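Local coordinates for holo-[acyl-carrier-protein] synthase (Thermotoga maritima, PDB 5XUM) that belongs to the AcpS-type members of the 4'-phosphopantetheinyl transferase superfamily, with three copies of the chain in its assembly, at residues A[6-11]-A[48-53]; A[91-96]-A[103-108]. All coordinates share one frame; numbering follows the deposited sequence.

Interaction 1 (A[6-11]-A[48-53]); sequences GIDVLE and LKEAFF. With GOL (glycerol), chain B.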
loop_
_atom_site.group_PDB
_atom_site.type_symbol
_atom_site.label_atom_id
_atom_site.label_comp_id
_atom_site.label_asym_id
_atom_site.label_seq_id
_atom_site.Cartn_x
_atom_site.Cartn_y
_atom_site.Cartn_z
ATOM N N GLY A 6 4.130 2.993 6.203
ATOM C CA GLY A 6 5.260 2.825 7.099
ATOM C C GLY A 6 5.805 1.416 7.013
ATOM O O GLY A 6 5.044 0.449 6.905
ATOM N N ILE A 7 7.128 1.312 7.040
ATOM C CA ILE A 7 7.820 0.029 7.055
ATOM C C ILE A 7 8.850 0.076 8.193
ATOM O O ILE A 7 9.425 1.130 8.470
ATOM C CB ILE A 7 8.482 -0.280 5.679
ATOM C CG1 ILE A 7 8.862 -1.760 5.550
ATOM C CG2 ILE A 7 9.719 0.584 5.441
ATOM C CD1 ILE A 7 7.767 -2.657 5.022
ATOM N N ASP A 8 9.052 -1.047 8.875
ATOM C CA ASP A 8 10.099 -1.135 9.894
ATOM C C ASP A 8 10.753 -2.507 9.912
ATOM O O ASP A 8 10.068 -3.523 9.830
ATOM C CB ASP A 8 9.571 -0.792 11.292
ATOM C CG ASP A 8 10.691 -0.422 12.261
ATOM O OD1 ASP A 8 10.805 -1.063 13.330
ATOM O OD2 ASP A 8 11.464 0.511 11.951
ATOM N N VAL A 9 12.080 -2.520 10.019
ATOM C CA VAL A 9 12.848 -3.760 10.121
ATOM C C VAL A 9 13.699 -3.747 11.397
ATOM O O VAL A 9 14.335 -2.741 11.714
ATOM C CB VAL A 9 13.710 -4.011 8.848
ATOM C CG1 VAL A 9 14.766 -2.930 8.653
ATOM C CG2 VAL A 9 14.348 -5.399 8.867
ATOM N N LEU A 10 13.682 -4.851 12.140
ATOM C CA LEU A 10 14.541 -4.984 13.317
ATOM C C LEU A 10 14.963 -6.424 13.576
ATOM O O LEU A 10 14.190 -7.362 13.349
ATOM C CB LEU A 10 13.899 -4.355 14.567
ATOM C CG LEU A 10 12.468 -4.693 14.990
ATOM C CD1 LEU A 10 12.420 -6.025 15.717
ATOM C CD2 LEU A 10 11.915 -3.596 15.887
ATOM N N GLU A 11 16.199 -6.586 14.043
ATOM C CA GLU A 11 16.721 -7.894 14.416
ATOM C C GLU A 11 16.117 -8.292 15.760
ATOM O O GLU A 11 16.310 -7.599 16.763
ATOM C CB GLU A 11 18.253 -7.863 14.485
ATOM C CG GLU A 11 18.914 -9.238 14.447
ATOM C CD GLU A 11 20.396 -9.188 14.103
ATOM O OE1 GLU A 11 21.017 -8.108 14.224
ATOM O OE2 GLU A 11 20.948 -10.238 13.710
ATOM N N LEU A 48 5.755 -2.816 14.589
ATOM C CA LEU A 48 4.431 -2.325 14.186
ATOM C C LEU A 48 4.181 -0.879 14.619
ATOM O O LEU A 48 3.651 -0.077 13.844
ATOM C CB LEU A 48 3.320 -3.245 14.707
ATOM C CG LEU A 48 3.086 -4.543 13.924
ATOM C CD1 LEU A 48 2.340 -5.569 14.766
ATOM C CD2 LEU A 48 2.349 -4.269 12.617
ATOM N N LYS A 49 4.573 -0.557 15.852
ATOM C CA LYS A 49 4.426 0.799 16.395
ATOM C C LYS A 49 5.302 1.805 15.658
ATOM O O LYS A 49 4.853 2.911 15.352
ATOM C CB LYS A 49 4.735 0.824 17.895
ATOM C CG LYS A 49 3.662 0.181 18.758
ATOM C CD LYS A 49 4.206 -0.146 20.135
ATOM C CE LYS A 49 3.371 -1.209 20.827
ATOM N NZ LYS A 49 2.167 -0.629 21.479
ATOM N N GLU A 50 6.546 1.416 15.377
ATOM C CA GLU A 50 7.466 2.229 14.578
ATOM C C GLU A 50 6.925 2.476 13.169
ATOM O O GLU A 50 6.928 3.611 12.695
ATOM C CB GLU A 50 8.851 1.574 14.500
ATOM C CG GLU A 50 9.720 1.765 15.732
ATOM C CD GLU A 50 10.409 3.119 15.763
ATOM O OE1 GLU A 50 11.627 3.172 15.490
ATOM O OE2 GLU A 50 9.739 4.131 16.054
ATOM N N ALA A 51 6.461 1.411 12.512
ATOM C CA ALA A 51 5.827 1.525 11.195
ATOM C C ALA A 51 4.596 2.439 11.220
ATOM O O ALA A 51 4.386 3.224 10.290
ATOM C CB ALA A 51 5.463 0.153 10.650
ATOM N N PHE A 52 3.796 2.343 12.280
ATOM C CA PHE A 52 2.611 3.199 12.433
ATOM C C PHE A 52 2.981 4.683 12.480
ATOM O O PHE A 52 2.410 5.491 11.748
ATOM C CB PHE A 52 1.780 2.804 13.664
ATOM C CG PHE A 52 0.625 3.733 13.941
ATOM C CD1 PHE A 52 -0.521 3.701 13.149
ATOM C CD2 PHE A 52 0.688 4.652 14.988
ATOM C CE1 PHE A 52 -1.584 4.565 13.400
ATOM C CE2 PHE A 52 -0.371 5.516 15.243
ATOM C CZ PHE A 52 -1.510 5.471 14.450
ATOM N N PHE A 53 3.939 5.038 13.333
ATOM C CA PHE A 53 4.355 6.434 13.452
ATOM C C PHE A 53 5.049 6.973 12.201
ATOM O O PHE A 53 4.957 8.167 11.916
ATOM C CB PHE A 53 5.191 6.662 14.716
ATOM C CG PHE A 53 4.387 6.590 15.984
ATOM C CD1 PHE A 53 3.443 7.568 16.283
ATOM C CD2 PHE A 53 4.563 5.542 16.875
ATOM C CE1 PHE A 53 2.695 7.501 17.449
ATOM C CE2 PHE A 53 3.816 5.469 18.042
ATOM C CZ PHE A 53 2.885 6.450 18.329
HETATM C C1 GOL B . 14.063 2.197 13.653
HETATM O O1 GOL B . 13.247 2.622 12.551
HETATM C C2 GOL B . 13.679 0.771 14.038
HETATM O O2 GOL B . 13.270 0.725 15.411
HETATM C C3 GOL B . 14.864 -0.160 13.811
HETATM O O3 GOL B . 14.988 -0.415 12.407
#

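Interaction 2 (A[91-96]-A[103-108]); sequences AHVSLS and ALVVLE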
loop_
_atom_site.group_PDB
_atom_site.type_symbol
_atom_site.label_atom_id
_atom_site.label_comp_id
_atom_site.label_asym_id
_atom_site.label_seq_id
_atom_site.Cartn_x
_atom_site.Cartn_y
_atom_site.Cartn_z
ATOM N N ALA A 91 -6.648 1.081 8.892
ATOM C CA ALA A 91 -5.241 0.763 9.057
ATOM C C ALA A 91 -5.037 -0.669 8.596
ATOM O O ALA A 91 -5.518 -1.612 9.224
ATOM C CB ALA A 91 -4.813 0.931 10.506
ATOM N N HIS A 92 -4.355 -0.816 7.469
ATOM C CA HIS A 92 -4.033 -2.123 6.933
ATOM C C HIS A 92 -2.644 -2.462 7.374
ATOM O O HIS A 92 -1.676 -1.782 7.012
ATOM C CB HIS A 92 -4.165 -2.114 5.415
ATOM C CG HIS A 92 -5.537 -1.701 4.932
ATOM N ND1 HIS A 92 -6.595 -2.536 4.953
ATOM C CD2 HIS A 92 -6.001 -0.490 4.417
ATOM C CE1 HIS A 92 -7.678 -1.897 4.470
ATOM N NE2 HIS A 92 -7.313 -0.646 4.143
ATOM N N VAL A 93 -2.538 -3.502 8.195
ATOM C CA VAL A 93 -1.272 -3.837 8.837
ATOM C C VAL A 93 -0.861 -5.287 8.573
ATOM O O VAL A 93 -1.706 -6.164 8.377
ATOM C CB VAL A 93 -1.273 -3.519 10.363
ATOM C CG1 VAL A 93 -1.718 -2.084 10.625
ATOM C CG2 VAL A 93 -2.149 -4.490 11.137
ATOM N N SER A 94 0.446 -5.518 8.541
ATOM C CA SER A 94 0.988 -6.864 8.411
ATOM C C SER A 94 2.325 -6.959 9.131
ATOM O O SER A 94 3.066 -5.976 9.216
ATOM C CB SER A 94 1.145 -7.257 6.941
ATOM O OG SER A 94 1.433 -8.645 6.818
ATOM N N LEU A 95 2.615 -8.150 9.645
ATOM C CA LEU A 95 3.848 -8.420 10.368
ATOM C C LEU A 95 4.383 -9.796 9.994
ATOM O O LEU A 95 3.628 -10.768 9.911
ATOM C CB LEU A 95 3.615 -8.341 11.883
ATOM C CG LEU A 95 4.733 -8.839 12.809
ATOM C CD1 LEU A 95 5.900 -7.854 12.854
ATOM C CD2 LEU A 95 4.193 -9.110 14.205
ATOM N N SER A 96 5.689 -9.862 9.767
ATOM C CA SER A 96 6.381 -11.120 9.533
ATOM C C SER A 96 7.702 -11.102 10.291
ATOM O O SER A 96 8.291 -10.038 10.488
ATOM C CB SER A 96 6.638 -11.306 8.039
ATOM O OG SER A 96 7.179 -12.586 7.765
ATOM N N ALA A 103 7.557 -5.095 9.682
ATOM C CA ALA A 103 6.180 -4.647 9.867
ATOM C C ALA A 103 5.781 -3.633 8.804
ATOM O O ALA A 103 6.584 -2.790 8.402
ATOM C CB ALA A 103 5.992 -4.058 11.250
ATOM N N LEU A 104 4.531 -3.733 8.364
ATOM C CA LEU A 104 3.967 -2.864 7.341
ATOM C C LEU A 104 2.672 -2.233 7.856
ATOM O O LEU A 104 1.806 -2.930 8.382
ATOM C CB LEU A 104 3.683 -3.679 6.073
ATOM C CG LEU A 104 2.845 -3.040 4.957
ATOM C CD1 LEU A 104 3.646 -1.976 4.228
ATOM C CD2 LEU A 104 2.368 -4.104 3.980
ATOM N N VAL A 105 2.556 -0.915 7.714
ATOM C CA VAL A 105 1.324 -0.198 8.054
ATOM C C VAL A 105 0.936 0.700 6.878
ATOM O O VAL A 105 1.745 1.503 6.405
ATOM C CB VAL A 105 1.461 0.633 9.356
ATOM C CG1 VAL A 105 0.217 1.492 9.599
ATOM C CG2 VAL A 105 1.703 -0.271 10.557
ATOM N N VAL A 106 -0.292 0.528 6.391
ATOM C CA VAL A 106 -0.844 1.397 5.354
ATOM C C VAL A 106 -2.116 2.049 5.891
ATOM O O VAL A 106 -3.083 1.362 6.234
ATOM C CB VAL A 106 -1.133 0.640 4.035
ATOM C CG1 VAL A 106 -1.802 1.565 3.018
ATOM C CG2 VAL A 106 0.153 0.054 3.445
ATOM N N LEU A 107 -2.098 3.376 5.981
ATOM C CA LEU A 107 -3.245 4.125 6.485
ATOM C C LEU A 107 -4.095 4.638 5.325
ATOM O O LEU A 107 -3.574 5.197 4.356
ATOM C CB LEU A 107 -2.797 5.268 7.405
ATOM C CG LEU A 107 -1.935 4.886 8.621
ATOM C CD1 LEU A 107 -1.531 6.125 9.403
ATOM C CD2 LEU A 107 -2.635 3.890 9.535
ATOM N N GLU A 108 -5.402 4.431 5.432
ATOM C CA GLU A 108 -6.338 4.737 4.353
ATOM C C GLU A 108 -7.533 5.525 4.884
ATOM O O GLU A 108 -8.025 5.262 5.984
ATOM C CB GLU A 108 -6.814 3.434 3.693
ATOM C CG GLU A 108 -7.809 3.603 2.546
ATOM C CD GLU A 108 -8.380 2.285 2.044
ATOM O OE1 GLU A 108 -8.658 1.380 2.866
ATOM O OE2 GLU A 108 -8.571 2.156 0.817
#

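Interaction 1 (A[6-11]-A[48-53])
Asp8 OD2 is gripped by several groups while its carboxylate leans on the Glu50 side chain: O1 of the bound glycerol donates a hydrogen bond to Asp8 OD2 at 2.8 Å, Lys54 adds a salt bridge, and Ser96 of the second subunit a further hydrogen bond. With chi1 at -161°, Asp8 CG lies opposite its own backbone N, and OD1 comes within 3.5 Å of Glu50 CB. The Glu50 chain is bent about its CB-CG bond (chi2 -81°). Glycerol O2 donates a hydrogen bond to Glu50 OE1 at 2.9 Å, so the small molecule spans the two acids. The two carboxylate planes are turned 77° apart, and Asp8 OD2 stays 4.4 Å from Glu50 OE1; the like charges are probably eased by Lys54. Deeper in, Gly6, lacking a side chain, sends a nearly straight CA-H...O contact from its CA to Ala51 O at 3.3 Å, and Ala51 CB sits 3.8 Å from Gly6 O. This is close packing of helix 38-56 on strand 2-11, outermost within this chain in its antiparallel sheet, in the alpha/beta fold of this superfamily, with a charged site at a subunit boundary, lined by Asp8, Glu50 and Lys54 and occupied by a glycerol probably from the crystallisation liquor.

Interaction 2 (A[91-96]-A[103-108])
Ala91 opens the pairing with its CB 3.8 Å from Leu107 CD2, a methyl contact in a non-hydrogen-bonded pair. His92 follows as a hydrogen-bonded pair with Val106: His92 N to Val106 O and Val106 N to His92 O both measure 2.8 Å. Its ring adds a side-chain link to the end of the other strand. Chi1 of -57° puts the ring beside its own backbone N, and His92 NE2 donates to Glu108 OE1 at 2.7 Å in a nearly straight bond (167°). The acceptor lies in the imidazole plane, yet the ring nitrogen stands well above the carboxylate plane. Arg110 forms a salt bridge to the same OE1, and Ile2 N of the third subunit bonds to OE2, so the buried carboxylate is held at both oxygens. Val93 CG1 lies alongside Val105 CG2 at 3.9 Å. Ser94 exchanges two backbone bonds with Leu104, while its OG serves Ile7 N of the third subunit. Leu95 CD1 ends the row 4.1 Å from Ala103 CB. Strands 90-97 and 100-108 form an antiparallel hairpin, with 2-11 along the other side of 100-108; Ala103, Val105 and Leu107 rest on helix 38-56, and His92, Val106 and Leu104 face the third subunit, Leu104 also touching Leu104 of the second.

Interactions 1 and 2 share one antiparallel sheet, their centres about 9 Å apart. Strand 103-108 stands between the other two: while pairing with 91-96, it probably accepts a hydrogen bond from Gly6 N at Val105 O (2.8 Å) and gives one from Ala103 N to Asp8 O (3.0 Å). Helix 38-56 spans both contacts; Ala51, which packs on Gly6, also touches Val105, and Leu48 N comes within 3.6 Å of Ala103 CB. Contacts between subunits join them a second time: strand 91-96 of this chain meets strand 6-11 of the third subunit, and 6-11 here meets 91-96 of the second, which puts interaction 2 of one chain next to interaction 1 of another, beside the glycerol.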